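Local coordinates for carbonic anhydrase (Coccomyxa sp. PA, PDB 3UCJ), which probably catalyses the reversible hydration of carbon dioxide to hydrogencarbonate, using one zinc ion per subunit, at residues A160-V165 with A210-D215. Numbering follows the deposited sequence.
Sequences AQVFNV and ALLRAD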
loop_
_atom_site.group_PDB
_atom_site.type_symbol
_atom_site.label_atom_id
_atom_site.label_comp_id
_atom_site.label_asym_id
_atom_site.label_seq_id
_atom_site.Cartn_x
_atom_site.Cartn_y
_atom_site.Cartn_z
ATOM N N ALA A 160 13.601 15.915 3.484
ATOM C CA ALA A 160 13.536 14.475 3.612
ATOM C C ALA A 160 12.983 13.878 2.308
ATOM O O ALA A 160 13.418 12.792 1.930
ATOM C CB ALA A 160 12.551 14.130 4.756
ATOM N N GLN A 161 12.022 14.564 1.668
ATOM C CA GLN A 161 11.373 13.970 0.486
ATOM C C GLN A 161 12.357 14.080 -0.680
ATOM O O GLN A 161 12.422 13.176 -1.522
ATOM C CB GLN A 161 9.987 14.572 0.156
ATOM C CG GLN A 161 8.990 14.465 1.345
ATOM C CD GLN A 161 8.954 13.062 2.033
ATOM O OE1 GLN A 161 9.039 12.011 1.346
ATOM N NE2 GLN A 161 8.851 13.045 3.435
ATOM N N VAL A 162 13.196 15.106 -0.671
ATOM C CA VAL A 162 14.290 15.133 -1.680
ATOM C C VAL A 162 15.211 13.993 -1.497
ATOM O O VAL A 162 15.598 13.297 -2.506
ATOM C CB VAL A 162 15.073 16.499 -1.661
ATOM C CG1 VAL A 162 16.423 16.369 -2.427
ATOM C CG2 VAL A 162 14.179 17.550 -2.226
ATOM N N PHE A 163 15.585 13.698 -0.242
ATOM C CA PHE A 163 16.438 12.528 -0.011
ATOM C C PHE A 163 15.746 11.234 -0.473
ATOM O O PHE A 163 16.365 10.326 -1.128
ATOM C CB PHE A 163 16.781 12.411 1.531
ATOM C CG PHE A 163 17.697 11.262 1.853
ATOM C CD1 PHE A 163 19.074 11.513 2.007
ATOM C CD2 PHE A 163 17.216 9.965 2.080
ATOM C CE1 PHE A 163 19.965 10.506 2.331
ATOM C CE2 PHE A 163 18.129 8.869 2.403
ATOM C CZ PHE A 163 19.520 9.150 2.509
ATOM N N ASN A 164 14.450 11.134 -0.158
ATOM C CA ASN A 164 13.750 9.896 -0.571
ATOM C C ASN A 164 13.734 9.723 -2.113
ATOM O O ASN A 164 13.873 8.613 -2.599
ATOM C CB ASN A 164 12.294 9.914 -0.042
ATOM C CG ASN A 164 12.282 9.659 1.482
ATOM O OD1 ASN A 164 13.268 9.145 1.990
ATOM N ND2 ASN A 164 11.272 10.157 2.209
ATOM N N VAL A 165 13.555 10.819 -2.828
ATOM C CA VAL A 165 13.540 10.747 -4.313
ATOM C C VAL A 165 14.992 10.316 -4.733
ATOM O O VAL A 165 15.171 9.353 -5.526
ATOM C CB VAL A 165 13.149 12.079 -4.918
ATOM C CG1 VAL A 165 13.507 12.180 -6.498
ATOM C CG2 VAL A 165 11.623 12.398 -4.727
ATOM N N ALA A 210 27.239 16.763 -0.979
ATOM C CA ALA A 210 27.437 18.182 -0.691
ATOM C C ALA A 210 26.207 18.879 -0.160
ATOM O O ALA A 210 26.364 19.774 0.645
ATOM C CB ALA A 210 27.918 18.959 -1.930
ATOM N N LEU A 211 25.010 18.554 -0.670
ATOM C CA LEU A 211 23.824 19.357 -0.391
ATOM C C LEU A 211 22.800 18.780 0.574
ATOM O O LEU A 211 21.941 19.538 1.070
ATOM C CB LEU A 211 23.078 19.777 -1.673
ATOM C CG LEU A 211 23.908 20.521 -2.734
ATOM C CD1 LEU A 211 23.026 20.682 -3.968
ATOM C CD2 LEU A 211 24.358 21.871 -2.182
ATOM N N LEU A 212 22.839 17.474 0.812
ATOM C CA LEU A 212 21.894 16.840 1.776
ATOM C C LEU A 212 22.532 16.615 3.147
ATOM O O LEU A 212 23.641 16.144 3.236
ATOM C CB LEU A 212 21.367 15.487 1.197
ATOM C CG LEU A 212 20.557 15.598 -0.105
ATOM C CD1 LEU A 212 20.185 14.185 -0.594
ATOM C CD2 LEU A 212 19.300 16.479 0.195
ATOM N N ARG A 213 21.812 16.935 4.213
ATOM C CA ARG A 213 22.270 16.706 5.592
ATOM C C ARG A 213 22.487 15.228 5.834
ATOM O O ARG A 213 23.565 14.798 6.244
ATOM C CB ARG A 213 21.188 17.164 6.575
ATOM C CG ARG A 213 21.221 18.637 7.064
ATOM C CD ARG A 213 20.702 18.715 8.552
ATOM N NE ARG A 213 21.528 17.883 9.478
ATOM C CZ ARG A 213 22.048 18.289 10.655
ATOM N NH1 ARG A 213 21.843 19.520 11.104
ATOM N NH2 ARG A 213 22.783 17.464 11.397
ATOM N N ALA A 214 21.437 14.425 5.584
ATOM C CA ALA A 214 21.561 12.978 5.674
ATOM C C ALA A 214 22.562 12.422 4.632
ATOM O O ALA A 214 22.711 12.986 3.565
ATOM C CB ALA A 214 20.182 12.308 5.523
ATOM N N ASP A 215 23.219 11.324 4.965
ATOM C CA ASP A 215 24.300 10.753 4.174
ATOM C C ASP A 215 23.793 9.720 3.159
ATOM O O ASP A 215 23.607 8.511 3.483
ATOM C CB ASP A 215 25.321 10.116 5.147
ATOM C CG ASP A 215 26.640 9.634 4.473
ATOM O OD1 ASP A 215 27.585 9.343 5.285
ATOM O OD2 ASP A 215 26.752 9.446 3.232
#
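Helix 146-167, which packs against the central sheet of the beta-class carbonic anhydrase fold, meets the turn between the C-terminal helices 205-211 and 216-220 through Val162 and Phe163, packed against Leu212 and Ala214. Phe163 buries more area than any other residue of the contact: with CG anti to the backbone N (chi1 -178°), its ring reaches out from the helix to the turn. Ala214 CB lies 3.7 Å from Phe163 CE1, an oblique approach, while the backbone carbon C of Asp215 sits at the ring edge, close to the ring plane. Leu212 CD1 reaches Phe163 CD1, also obliquely, at 3.9 Å. The other branch of the leucine, CD2, touches Val162 CG1 at 3.9 Å, and so the forked end of Leu212, where the chain turns out of helix 205-211, engages two consecutive residues of helix 146-167. An alanine in place of Phe163 would probably open a gap beside Leu212 CD1 and deprive Ala214 of its aromatic neighbour. Val162 and Leu212 both also touch Ile202 of strand 194-202, an outermost strand of the sheet within this chain. Further along the turn, the backbone N of Arg213 is hydrogen-bonded to Glu159 OE2 of helix 146-167, and Asp215, the N-cap of helix 216-220, uses OD2 to accept a hydrogen bond from Gln218 N.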